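Local coordinates for YjbQ family protein (Sulfolobus tokodaii, PDB 1VE0) that is of unknown function but binds zinc ions and assembles from three copies of its chain, at residues V10-R15 with I114-F119; E27-I32 with V127-M132; C46-N51 with N95-P100. All blocks are in the same frame, centred on the assembly; numbering follows the deposited sequence.

Overall arrangement
Contacts 1 and 3 join the two antiparallel sheets of this subunit; contact 2 packs a helix and the loop after it on the larger one. The first segments follow the chain in the order of contacts 1, 2, 3, the second segments in the order 3, 1, 2, so the spans of contacts 1 and 2 overlap and both enclose contact 3. The centres of contacts 1 and 3 lie about 13 Å apart, and they touch because strands 113-118 and 46-51 are neighbours. Contact 2, on strand 124-133, has its centre about 20 Å from that of contact 1 and about 13 Å from that of contact 3. Zinc-site residues lie nearer contacts 1 and 3, whereas other subunits reach contacts 2 and 3.

Contact 1. Residues V10-R15 with I114-F119; sequences VKTRSR and IILLEF
Thr12 and Glu118 make the polar bond of this contact: Thr12 OG1 donates to Glu118 OE2 at 2.8 Å, approaching on the anti side of the carboxylate and 17° out of its plane. The two side chains cross at roughly a right angle. Glu118 CG stands anti to the backbone N (chi1 170°), which carries the chain toward Thr12 before it bends at the next bond. Both ends of the pair have further partners: OG1 accepts from Arg123 N, OE2 also pairs with Arg125, and OE1 takes Asp120 N, so the buried carboxylate is well satisfied and probably charged.

Apolar packing continues beside that bond. Thr12 CG2 lies 3.8 Å from Glu118 CB. Farther along, Val10 CG2 and Leu116 CD2 meet at 3.3 Å, tighter than methyl groups usually come, as the two side chains slide past each other in opposite directions.

Backbone atoms close the contact at its far end, where Arg15 O comes 3.5 Å from Glu118 CG and 3.2 Å from Phe119 C.

The contact joins the end of strand 2-11 and the loop after it to strand 113-118, thus linking the two sheets. The Phe119 ring packs on helices 55-68 and 84-93, while Arg15 reaches His85 at the start of helix 84-93, close to zinc ligand Asn83.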
ATOM      1  N   VAL A  10       9.354 -13.635 -13.635  1.00 24.86           N
ATOM      2  CA  VAL A  10      10.517 -13.963 -12.839  1.00 27.62           C
ATOM      3  C   VAL A  10      10.196 -15.297 -12.203  1.00 28.35           C
ATOM      4  O   VAL A  10       9.058 -15.552 -11.808  1.00 29.96           O
ATOM      5  CB  VAL A  10      10.806 -12.919 -11.734  1.00 28.81           C
ATOM      6  CG1 VAL A  10      11.146 -11.575 -12.364  1.00 30.24           C
ATOM      7  CG2 VAL A  10       9.612 -12.789 -10.812  1.00 28.36           C
ATOM      8  N   LYS A  11      11.199 -16.151 -12.107  1.00 29.68           N
ATOM      9  CA  LYS A  11      11.002 -17.462 -11.533  1.00 30.77           C
ATOM     10  C   LYS A  11      11.438 -17.464 -10.079  1.00 29.54           C
ATOM     11  O   LYS A  11      12.608 -17.212  -9.788  1.00 29.08           O
ATOM     12  CB  LYS A  11      11.818 -18.488 -12.327  1.00 34.69           C
ATOM     13  CG  LYS A  11      11.119 -19.810 -12.545  1.00 37.95           C
ATOM     14  CD  LYS A  11      10.804 -20.495 -11.238  1.00 41.29           C
ATOM     15  CE  LYS A  11       9.954 -21.733 -11.486  1.00 43.75           C
ATOM     16  NZ  LYS A  11       8.664 -21.368 -12.140  1.00 46.31           N
ATOM     17  N   THR A  12      10.514 -17.730  -9.158  1.00 27.30           N
ATOM     18  CA  THR A  12      10.899 -17.775  -7.752  1.00 27.70           C
ATOM     19  C   THR A  12      11.448 -19.170  -7.467  1.00 28.54           C
ATOM     20  O   THR A  12      10.969 -20.175  -7.995  1.00 28.50           O
ATOM     21  CB  THR A  12       9.743 -17.374  -6.808  1.00 24.66           C
ATOM     22  OG1 THR A  12       8.689 -18.336  -6.863  1.00 23.46           O
ATOM     23  CG2 THR A  12       9.192 -16.005  -7.237  1.00 25.46           C
ATOM     24  N   ARG A  13      12.474 -19.211  -6.630  1.00 30.59           N
ATOM     25  CA  ARG A  13      13.204 -20.435  -6.351  1.00 32.03           C
ATOM     26  C   ARG A  13      12.884 -21.199  -5.091  1.00 31.53           C
ATOM     27  O   ARG A  13      13.496 -22.232  -4.837  1.00 31.12           O
ATOM     28  CB  ARG A  13      14.692 -20.095  -6.337  1.00 35.56           C
ATOM     29  CG  ARG A  13      15.102 -19.145  -7.452  1.00 38.90           C
ATOM     30  CD  ARG A  13      16.332 -18.323  -7.080  1.00 41.50           C
ATOM     31  NE  ARG A  13      16.051 -17.287  -6.083  1.00 43.26           N
ATOM     32  CZ  ARG A  13      16.930 -16.354  -5.717  1.00 45.11           C
ATOM     33  NH1 ARG A  13      16.611 -15.445  -4.806  1.00 43.00           N
ATOM     34  NH2 ARG A  13      18.138 -16.330  -6.274  1.00 47.08           N
ATOM     35  N   SER A  14      11.939 -20.711  -4.304  1.00 30.14           N
ATOM     36  CA  SER A  14      11.616 -21.377  -3.051  1.00 29.89           C
ATOM     37  C   SER A  14      10.209 -20.988  -2.623  1.00 28.11           C
ATOM     38  O   SER A  14       9.568 -20.173  -3.286  1.00 27.55           O
ATOM     39  CB  SER A  14      12.641 -20.943  -1.994  1.00 30.70           C
ATOM     40  OG  SER A  14      12.650 -21.821  -0.888  1.00 34.53           O
ATOM     41  N   ARG A  15       9.716 -21.574  -1.533  1.00 27.14           N
ATOM     42  CA  ARG A  15       8.385 -21.216  -1.057  1.00 26.44           C
ATOM     43  C   ARG A  15       8.428 -19.731  -0.714  1.00 25.90           C
ATOM     44  O   ARG A  15       7.561 -18.956  -1.135  1.00 24.53           O
ATOM     45  CB  ARG A  15       8.012 -22.014   0.185  1.00 26.56           C
ATOM     46  CG  ARG A  15       6.586 -21.804   0.608  1.00 28.69           C
ATOM     47  CD  ARG A  15       6.303 -22.504   1.914  1.00 34.19           C
ATOM     48  NE  ARG A  15       4.891 -22.831   2.058  1.00 37.29           N
ATOM     49  CZ  ARG A  15       4.357 -23.343   3.160  1.00 37.68           C
ATOM     50  NH1 ARG A  15       3.061 -23.617   3.206  1.00 36.11           N
ATOM     51  NH2 ARG A  15       5.123 -23.568   4.222  1.00 38.11           N
ATOM     52  N   ILE A 114      13.172  -2.195  -6.296  1.00 18.51           N
ATOM     53  CA  ILE A 114      11.827  -2.728  -6.431  1.00 17.13           C
ATOM     54  C   ILE A 114      12.002  -4.212  -6.149  1.00 17.46           C
ATOM     55  O   ILE A 114      12.773  -4.887  -6.818  1.00 18.18           O
ATOM     56  CB  ILE A 114      11.302  -2.481  -7.844  1.00 19.57           C
ATOM     57  CG1 ILE A 114      11.317  -0.966  -8.114  1.00 18.64           C
ATOM     58  CG2 ILE A 114       9.872  -3.052  -7.984  1.00 18.15           C
ATOM     59  CD1 ILE A 114      10.937  -0.576  -9.526  1.00 21.53           C
ATOM     60  N   ILE A 115      11.297  -4.711  -5.145  1.00 17.21           N
ATOM     61  CA  ILE A 115      11.442  -6.106  -4.755  1.00 17.88           C
ATOM     62  C   ILE A 115      10.168  -6.939  -4.805  1.00 17.90           C
ATOM     63  O   ILE A 115       9.114  -6.498  -4.339  1.00 16.63           O
ATOM     64  CB  ILE A 115      12.001  -6.172  -3.311  1.00 17.84           C
ATOM     65  CG1 ILE A 115      13.378  -5.498  -3.266  1.00 18.30           C
ATOM     66  CG2 ILE A 115      12.061  -7.616  -2.831  1.00 17.78           C
ATOM     67  CD1 ILE A 115      13.818  -5.093  -1.880  1.00 18.19           C
ATOM     68  N   LEU A 116      10.259  -8.144  -5.371  1.00 17.63           N
ATOM     69  CA  LEU A 116       9.099  -9.041  -5.382  1.00 17.72           C
ATOM     70  C   LEU A 116       9.276 -10.005  -4.204  1.00 16.61           C
ATOM     71  O   LEU A 116      10.327 -10.611  -4.059  1.00 16.26           O
ATOM     72  CB  LEU A 116       9.013  -9.840  -6.690  1.00 20.05           C
ATOM     73  CG  LEU A 116       8.073 -11.063  -6.680  1.00 22.23           C
ATOM     74  CD1 LEU A 116       6.635 -10.631  -6.477  1.00 26.52           C
ATOM     75  CD2 LEU A 116       8.205 -11.809  -7.990  1.00 26.36           C
ATOM     76  N   LEU A 117       8.255 -10.125  -3.356  1.00 16.27           N
ATOM     77  CA  LEU A 117       8.309 -11.024  -2.205  1.00 19.22           C
ATOM     78  C   LEU A 117       7.368 -12.182  -2.505  1.00 19.12           C
ATOM     79  O   LEU A 117       6.192 -11.979  -2.809  1.00 20.79           O
ATOM     80  CB  LEU A 117       7.886 -10.307  -0.905  1.00 16.52           C
ATOM     81  CG  LEU A 117       8.805  -9.189  -0.364  1.00 17.82           C
ATOM     82  CD1 LEU A 117       8.228  -8.663   0.962  1.00 16.44           C
ATOM     83  CD2 LEU A 117      10.231  -9.725  -0.131  1.00 17.78           C
ATOM     84  N   GLU A 118       7.911 -13.392  -2.434  1.00 20.37           N
ATOM     85  CA  GLU A 118       7.186 -14.627  -2.728  1.00 19.12           C
ATOM     86  C   GLU A 118       6.919 -15.376  -1.428  1.00 19.90           C
ATOM     87  O   GLU A 118       7.818 -15.538  -0.605  1.00 19.88           O
ATOM     88  CB  GLU A 118       8.051 -15.472  -3.675  1.00 18.83           C
ATOM     89  CG  GLU A 118       7.600 -16.904  -3.928  1.00 18.81           C
ATOM     90  CD  GLU A 118       6.298 -16.992  -4.683  1.00 19.85           C
ATOM     91  OE1 GLU A 118       5.237 -16.828  -4.040  1.00 23.60           O
ATOM     92  OE2 GLU A 118       6.336 -17.215  -5.921  1.00 20.24           O
ATOM     93  N   PHE A 119       5.682 -15.829  -1.244  1.00 19.64           N
ATOM     94  CA  PHE A 119       5.308 -16.560  -0.042  1.00 18.60           C
ATOM     95  C   PHE A 119       4.685 -17.909  -0.375  1.00 19.26           C
ATOM     96  O   PHE A 119       4.324 -18.650   0.527  1.00 19.32           O
ATOM     97  CB  PHE A 119       4.313 -15.741   0.793  1.00 17.51           C
ATOM     98  CG  PHE A 119       4.762 -14.328   1.050  1.00 18.52           C
ATOM     99  CD1 PHE A 119       4.167 -13.265   0.380  1.00 20.69           C
ATOM    100  CD2 PHE A 119       5.807 -14.066   1.926  1.00 19.35           C
ATOM    101  CE1 PHE A 119       4.609 -11.960   0.579  1.00 19.58           C
ATOM    102  CE2 PHE A 119       6.259 -12.761   2.131  1.00 20.28           C
ATOM    103  CZ  PHE A 119       5.658 -11.712   1.455  1.00 20.63           C
TER

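Contact 2. Residues E27-I32 with V127-M132; sequences EAIKGI and VLVKSM
Ala28 sets its methyl group against Val129: CB sits 3.7 Å from Val129 CB and equally near Val129 CG2, close enough for helix 22-28 to lie directly on strand 124-133. The carbonyl of the same residue does different work. Ala28 O accepts a bond from a water at 2.8 Å. That water gives its other proton to Val129 O and accepts from Ser131 OG at 2.7 Å, so one molecule ties the helix to two residues of the strand. Lys6 NZ adds a weak bond to Ala28 O.

Ile29 turns CG2 to the strand, where it comes 3.9 Å from Val129 CG1 and 3.6 Å from Ser131 OG. With CG1 between the backbone N and the carbonyl carbon (chi1 62°), the longer branch runs off from the strand, and the side chain also packs on Ala37 and Ile101.

The chain then doubles back through Gly31, whose positive phi of 126° would jam a side chain against the preceding carbonyl, and Ile32 N bonds to Ile29 O. This return brings Ile32 CG1 to 3.7 Å from Ser131 CB, with CD1 reaching on toward the backbone of Met132, a selenomethionine. An alanine at Ile32 would lack both CG1 and CD1 and would probably leave a gap beside Ser131, Ile4 and Ile101.

The chemistry is therefore mostly hydrocarbon packing around one polar spot. Since the water supplies both protons to carbonyls and receives that of the serine, three buried polar groups are satisfied without any direct polar bond between the segments.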
ATOM      1  N   GLU A  27      13.400  -1.378 -17.697  1.00 23.51           N
ATOM      2  CA  GLU A  27      13.212  -1.643 -19.123  1.00 23.56           C
ATOM      3  C   GLU A  27      11.740  -1.475 -19.499  1.00 23.22           C
ATOM      4  O   GLU A  27      11.411  -0.913 -20.549  1.00 21.76           O
ATOM      5  CB  GLU A  27      13.656  -3.073 -19.474  1.00 27.11           C
ATOM      6  CG  GLU A  27      15.136  -3.302 -19.327  1.00 30.81           C
ATOM      7  CD  GLU A  27      15.949  -2.478 -20.308  1.00 35.98           C
ATOM      8  OE1 GLU A  27      17.154  -2.262 -20.050  1.00 38.88           O
ATOM      9  OE2 GLU A  27      15.390  -2.053 -21.345  1.00 37.17           O
ATOM     10  N   ALA A  28      10.853  -1.952 -18.625  1.00 20.69           N
ATOM     11  CA  ALA A  28       9.421  -1.883 -18.878  1.00 20.50           C
ATOM     12  C   ALA A  28       8.802  -0.480 -18.941  1.00 21.45           C
ATOM     13  O   ALA A  28       7.723  -0.310 -19.517  1.00 22.03           O
ATOM     14  CB  ALA A  28       8.675  -2.742 -17.850  1.00 19.48           C
ATOM     15  N   ILE A  29       9.460   0.530 -18.376  1.00 20.32           N
ATOM     16  CA  ILE A  29       8.891   1.879 -18.418  1.00 20.51           C
ATOM     17  C   ILE A  29       9.260   2.657 -19.681  1.00 23.53           C
ATOM     18  O   ILE A  29       8.711   3.730 -19.930  1.00 23.08           O
ATOM     19  CB  ILE A  29       9.331   2.734 -17.191  1.00 20.37           C
ATOM     20  CG1 ILE A  29      10.856   2.922 -17.191  1.00 19.61           C
ATOM     21  CG2 ILE A  29       8.848   2.075 -15.908  1.00 15.77           C
ATOM     22  CD1 ILE A  29      11.343   4.036 -16.261  1.00 19.88           C
ATOM     23  N   LYS A  30      10.180   2.124 -20.479  1.00 24.74           N
ATOM     24  CA  LYS A  30      10.598   2.826 -21.687  1.00 26.34           C
ATOM     25  C   LYS A  30       9.396   3.272 -22.496  1.00 26.13           C
ATOM     26  O   LYS A  30       8.508   2.489 -22.809  1.00 26.44           O
ATOM     27  CB  LYS A  30      11.536   1.955 -22.526  1.00 29.02           C
ATOM     28  CG  LYS A  30      12.902   1.743 -21.855  1.00 31.97           C
ATOM     29  CD  LYS A  30      13.931   1.193 -22.825  1.00 35.33           C
ATOM     30  CE  LYS A  30      15.145   0.629 -22.102  1.00 36.99           C
ATOM     31  NZ  LYS A  30      15.800   1.614 -21.210  1.00 37.90           N
ATOM     32  N   GLY A  31       9.369   4.555 -22.813  1.00 26.55           N
ATOM     33  CA  GLY A  31       8.255   5.107 -23.559  1.00 28.27           C
ATOM     34  C   GLY A  31       7.712   6.282 -22.770  1.00 27.98           C
ATOM     35  O   GLY A  31       7.152   7.216 -23.338  1.00 30.10           O
ATOM     36  N   ILE A  32       7.878   6.228 -21.450  1.00 26.57           N
ATOM     37  CA  ILE A  32       7.427   7.301 -20.571  1.00 24.66           C
ATOM     38  C   ILE A  32       8.644   8.098 -20.089  1.00 25.38           C
ATOM     39  O   ILE A  32       9.631   7.526 -19.627  1.00 23.12           O
ATOM     40  CB  ILE A  32       6.679   6.736 -19.337  1.00 24.59           C
ATOM     41  CG1 ILE A  32       5.389   6.031 -19.782  1.00 26.18           C
ATOM     42  CG2 ILE A  32       6.402   7.854 -18.340  1.00 21.77           C
ATOM     43  CD1 ILE A  32       4.348   6.948 -20.409  1.00 28.17           C
ATOM     44  N   VAL A 127       4.910  -9.907 -13.612  1.00 20.53           N
ATOM     45  CA  VAL A 127       4.832  -8.546 -13.101  1.00 20.72           C
ATOM     46  C   VAL A 127       4.346  -7.611 -14.198  1.00 18.98           C
ATOM     47  O   VAL A 127       4.877  -7.613 -15.309  1.00 19.35           O
ATOM     48  CB  VAL A 127       6.208  -8.030 -12.609  1.00 20.19           C
ATOM     49  CG1 VAL A 127       6.085  -6.569 -12.145  1.00 18.21           C
ATOM     50  CG2 VAL A 127       6.711  -8.896 -11.467  1.00 20.61           C
ATOM     51  N   LEU A 128       3.312  -6.836 -13.908  1.00 17.01           N
ATOM     52  CA  LEU A 128       2.827  -5.860 -14.879  1.00 18.81           C
ATOM     53  C   LEU A 128       3.312  -4.463 -14.475  1.00 20.04           C
ATOM     54  O   LEU A 128       3.158  -4.052 -13.312  1.00 19.27           O
ATOM     55  CB  LEU A 128       1.292  -5.859 -14.929  1.00 19.70           C
ATOM     56  CG  LEU A 128       0.629  -4.626 -15.551  1.00 19.86           C
ATOM     57  CD1 LEU A 128       0.916  -4.546 -17.057  1.00 19.81           C
ATOM     58  CD2 LEU A 128      -0.872  -4.690 -15.292  1.00 21.23           C
ATOM     59  N   VAL A 129       3.928  -3.751 -15.412  1.00 18.60           N
ATOM     60  CA  VAL A 129       4.364  -2.387 -15.152  1.00 20.15           C
ATOM     61  C   VAL A 129       3.499  -1.518 -16.060  1.00 21.74           C
ATOM     62  O   VAL A 129       3.620  -1.536 -17.292  1.00 22.31           O
ATOM     63  CB  VAL A 129       5.855  -2.159 -15.479  1.00 21.14           C
ATOM     64  CG1 VAL A 129       6.232  -0.711 -15.127  1.00 21.46           C
ATOM     65  CG2 VAL A 129       6.731  -3.144 -14.681  1.00 18.71           C
ATOM     66  N   LYS A 130       2.598  -0.780 -15.436  1.00 18.81           N
ATOM     67  CA  LYS A 130       1.677   0.082 -16.150  1.00 20.56           C
ATOM     68  C   LYS A 130       2.112   1.500 -15.840  1.00 21.63           C
ATOM     69  O   LYS A 130       1.949   1.970 -14.711  1.00 21.24           O
ATOM     70  CB  LYS A 130       0.256  -0.169 -15.637  1.00 20.02           C
ATOM     71  CG  LYS A 130      -0.834   0.548 -16.396  1.00 25.12           C
ATOM     72  CD  LYS A 130      -1.748  -0.442 -17.063  1.00 23.26           C
ATOM     73  CE  LYS A 130      -2.929   0.241 -17.704  1.00 27.30           C
ATOM     74  NZ  LYS A 130      -3.614  -0.690 -18.624  1.00 27.33           N
ATOM     75  N   SER A 131       2.677   2.174 -16.837  1.00 20.51           N
ATOM     76  CA  SER A 131       3.156   3.534 -16.644  1.00 21.97           C
ATOM     77  C   SER A 131       2.307   4.570 -17.352  1.00 22.84           C
ATOM     78  O   SER A 131       1.788   4.335 -18.448  1.00 25.03           O
ATOM     79  CB  SER A 131       4.605   3.648 -17.124  1.00 22.71           C
ATOM     80  OG  SER A 131       5.400   2.644 -16.536  1.00 20.18           O
HETATM   81  N   MSE A 132       2.176   5.724 -16.715  1.00 22.93           N
HETATM   82  CA  MSE A 132       1.400   6.821 -17.267  1.00 23.70           C
HETATM   83  C   MSE A 132       2.146   8.130 -17.056  1.00 23.07           C
HETATM   84  O   MSE A 132       2.795   8.331 -16.033  1.00 20.45           O
HETATM   85  CB  MSE A 132       0.007   6.892 -16.608  1.00 26.62           C
HETATM   86  CG  MSE A 132      -0.943   5.772 -17.040  1.00 35.41           C
HETATM   87 SE   MSE A 132      -2.787   5.943 -16.378  1.00 47.21          SE
HETATM   88  CE  MSE A 132      -2.876   7.864 -16.223  1.00 37.39           C
TER
HETATM   89  O   HOH W   1       5.449   0.569 -18.211  1.00 23.71           O

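Contact 3. Residues C46-N51 with N95-P100; sequences CAIIIN and NSRVVP
Arg97, laid over Ile48 O, has its NH1 gripped by two backbone carbonyls, Ser96 O at 2.8 Å and Ile93 O. The bond to Ser96 O has an N-H...O angle of 151° and lies near the guanidinium plane. On the other side of the group, at its edge, NE donates to a water at 2.9 Å; the same water accepts from Ile50 N at 3.0 Å, bridging the two strands. A further bond runs from NH2 to Ala91 O of the third subunit. With these bonds fixing its rotation, the guanidinium turns one face to Ile48 O, which stands 3.3 Å above the plane over its centre; the angle there is poor for a hydrogen bond, but the carbonyl's negative end probably suits the cation.

A bend at the second torsion (chi2 -66°) folds the Arg97 chain so that its methylenes pack as well. Ile48 CG2 meets Arg97 CG at 3.7 Å, sliding past in the opposite direction, and Ile50 CG1 comes equally close to Arg97 CB. Beyond it, Ile50 CD1 touches Val99 CG2 at 3.9 Å.

Strands 46-51 and 96-102 belong to different sheets; their short segments run 30° apart, with axes 5.8 Å from each other at closest. Strand 46-51 is hydrogen-bonded to strand 113-118, and strand 96-102 pairs with 35-41, so Arg97 lies between the two sheets. Helix 84-93 covers Ala47 and Ile49, and the third subunit packs on Ile49 and Ile50.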
ATOM      1  N   CYS A  46       1.838 -13.274  -3.660  1.00 19.46           N
ATOM      2  CA  CYS A  46       3.172 -12.680  -3.663  1.00 21.81           C
ATOM      3  C   CYS A  46       2.884 -11.176  -3.613  1.00 20.06           C
ATOM      4  O   CYS A  46       1.764 -10.759  -3.921  1.00 20.50           O
ATOM      5  CB  CYS A  46       3.996 -13.112  -4.901  1.00 20.39           C
ATOM      6  SG  CYS A  46       3.409 -12.616  -6.523  1.00 22.96           S
ATOM      7  N   ALA A  47       3.850 -10.374  -3.176  1.00 20.05           N
ATOM      8  CA  ALA A  47       3.640  -8.937  -3.077  1.00 18.46           C
ATOM      9  C   ALA A  47       4.826  -8.132  -3.587  1.00 18.95           C
ATOM     10  O   ALA A  47       5.893  -8.689  -3.874  1.00 16.65           O
ATOM     11  CB  ALA A  47       3.343  -8.564  -1.635  1.00 19.79           C
ATOM     12  N   ILE A  48       4.626  -6.818  -3.700  1.00 15.77           N
ATOM     13  CA  ILE A  48       5.659  -5.898  -4.183  1.00 16.78           C
ATOM     14  C   ILE A  48       5.945  -4.865  -3.097  1.00 16.32           C
ATOM     15  O   ILE A  48       5.021  -4.339  -2.479  1.00 15.30           O
ATOM     16  CB  ILE A  48       5.192  -5.114  -5.467  1.00 17.38           C
ATOM     17  CG1 ILE A  48       4.965  -6.073  -6.648  1.00 17.34           C
ATOM     18  CG2 ILE A  48       6.222  -4.047  -5.845  1.00 14.99           C
ATOM     19  CD1 ILE A  48       6.222  -6.789  -7.154  1.00 14.33           C
ATOM     20  N   ILE A  49       7.223  -4.603  -2.845  1.00 16.22           N
ATOM     21  CA  ILE A  49       7.625  -3.599  -1.866  1.00 13.53           C
ATOM     22  C   ILE A  49       8.752  -2.823  -2.518  1.00 15.92           C
ATOM     23  O   ILE A  49       9.350  -3.315  -3.478  1.00 16.09           O
ATOM     24  CB  ILE A  49       8.222  -4.198  -0.548  1.00 14.32           C
ATOM     25  CG1 ILE A  49       9.532  -4.946  -0.851  1.00 12.39           C
ATOM     26  CG2 ILE A  49       7.222  -5.124   0.134  1.00 13.27           C
ATOM     27  CD1 ILE A  49      10.243  -5.464   0.389  1.00 15.19           C
ATOM     28  N   ILE A  50       9.003  -1.608  -2.029  1.00 15.77           N
ATOM     29  CA  ILE A  50      10.119  -0.793  -2.510  1.00 16.81           C
ATOM     30  C   ILE A  50      11.006  -0.627  -1.281  1.00 17.35           C
ATOM     31  O   ILE A  50      10.621   0.051  -0.331  1.00 17.97           O
ATOM     32  CB  ILE A  50       9.704   0.631  -2.964  1.00 16.36           C
ATOM     33  CG1 ILE A  50       8.581   0.571  -3.995  1.00 15.75           C
ATOM     34  CG2 ILE A  50      10.925   1.365  -3.562  1.00 15.20           C
ATOM     35  CD1 ILE A  50       8.902  -0.262  -5.218  1.00 17.66           C
ATOM     36  N   ASN A  51      12.180  -1.255  -1.281  1.00 17.60           N
ATOM     37  CA  ASN A  51      13.070  -1.121  -0.142  1.00 17.22           C
ATOM     38  C   ASN A  51      14.518  -1.476  -0.471  1.00 17.68           C
ATOM     39  O   ASN A  51      14.880  -1.583  -1.634  1.00 18.36           O
ATOM     40  CB  ASN A  51      12.545  -1.958   1.027  1.00 16.30           C
ATOM     41  CG  ASN A  51      12.771  -1.278   2.363  1.00 18.05           C
ATOM     42  OD1 ASN A  51      13.839  -1.403   2.957  1.00 18.57           O
ATOM     43  ND2 ASN A  51      11.772  -0.526   2.828  1.00 16.49           N
ATOM     44  N   ASN A  95      -0.360  -5.639  -3.468  1.00 15.04           N
ATOM     45  CA  ASN A  95       0.100  -6.257  -4.707  1.00 17.24           C
ATOM     46  C   ASN A  95       0.695  -5.255  -5.677  1.00 17.11           C
ATOM     47  O   ASN A  95       0.966  -5.597  -6.826  1.00 19.34           O
ATOM     48  CB  ASN A  95      -1.055  -6.981  -5.387  1.00 16.66           C
ATOM     49  CG  ASN A  95      -2.112  -6.025  -5.875  1.00 19.06           C
ATOM     50  OD1 ASN A  95      -2.617  -5.200  -5.113  1.00 16.77           O
ATOM     51  ND2 ASN A  95      -2.450  -6.123  -7.159  1.00 19.09           N
ATOM     52  N   SER A  96       0.889  -4.019  -5.227  1.00 15.61           N
ATOM     53  CA  SER A  96       1.473  -3.008  -6.085  1.00 16.29           C
ATOM     54  C   SER A  96       2.201  -1.939  -5.289  1.00 16.03           C
ATOM     55  O   SER A  96       2.002  -1.798  -4.082  1.00 15.59           O
ATOM     56  CB  SER A  96       0.397  -2.323  -6.944  1.00 18.65           C
ATOM     57  OG  SER A  96      -0.472  -1.528  -6.141  1.00 19.88           O
ATOM     58  N   ARG A  97       3.046  -1.200  -5.997  1.00 14.75           N
ATOM     59  CA  ARG A  97       3.810  -0.090  -5.443  1.00 17.26           C
ATOM     60  C   ARG A  97       3.990   0.901  -6.594  1.00 17.74           C
ATOM     61  O   ARG A  97       4.017   0.497  -7.759  1.00 17.87           O
ATOM     62  CB  ARG A  97       5.189  -0.557  -4.947  1.00 15.64           C
ATOM     63  CG  ARG A  97       5.157  -1.286  -3.609  1.00 13.97           C
ATOM     64  CD  ARG A  97       4.743  -0.332  -2.498  1.00 13.48           C
ATOM     65  NE  ARG A  97       4.825  -0.955  -1.178  1.00 11.78           N
ATOM     66  CZ  ARG A  97       3.898  -1.761  -0.669  1.00 15.39           C
ATOM     67  NH1 ARG A  97       2.806  -2.059  -1.373  1.00 13.43           N
ATOM     68  NH2 ARG A  97       4.043  -2.240   0.566  1.00 13.71           N
ATOM     69  N   VAL A  98       4.093   2.187  -6.278  1.00 17.13           N
ATOM     70  CA  VAL A  98       4.298   3.180  -7.318  1.00 18.11           C
ATOM     71  C   VAL A  98       5.734   3.676  -7.277  1.00 18.45           C
ATOM     72  O   VAL A  98       6.345   3.760  -6.211  1.00 17.77           O
ATOM     73  CB  VAL A  98       3.352   4.387  -7.158  1.00 21.07           C
ATOM     74  CG1 VAL A  98       1.909   3.934  -7.288  1.00 23.17           C
ATOM     75  CG2 VAL A  98       3.564   5.035  -5.820  1.00 20.58           C
ATOM     76  N   VAL A  99       6.284   3.972  -8.447  1.00 16.87           N
ATOM     77  CA  VAL A  99       7.640   4.492  -8.529  1.00 18.53           C
ATOM     78  C   VAL A  99       7.554   5.653  -9.505  1.00 18.80           C
ATOM     79  O   VAL A  99       7.009   5.521 -10.597  1.00 17.34           O
ATOM     80  CB  VAL A  99       8.651   3.435  -9.047  1.00 18.02           C
ATOM     81  CG1 VAL A  99      10.059   4.017  -9.037  1.00 17.12           C
ATOM     82  CG2 VAL A  99       8.613   2.204  -8.165  1.00 19.36           C
ATOM     83  N   PRO A 100       8.032   6.833  -9.093  1.00 19.56           N
ATOM     84  CA  PRO A 100       7.947   7.948 -10.037  1.00 19.83           C
ATOM     85  C   PRO A 100       8.985   7.772 -11.135  1.00 21.42           C
ATOM     86  O   PRO A 100       9.999   7.109 -10.936  1.00 18.91           O
ATOM     87  CB  PRO A 100       8.221   9.172  -9.166  1.00 21.42           C
ATOM     88  CG  PRO A 100       9.144   8.614  -8.082  1.00 22.41           C
ATOM     89  CD  PRO A 100       8.542   7.255  -7.777  1.00 21.18           C
TER
HETATM   90  O   HOH W   2       7.347  -0.452   0.125  1.00 22.71           O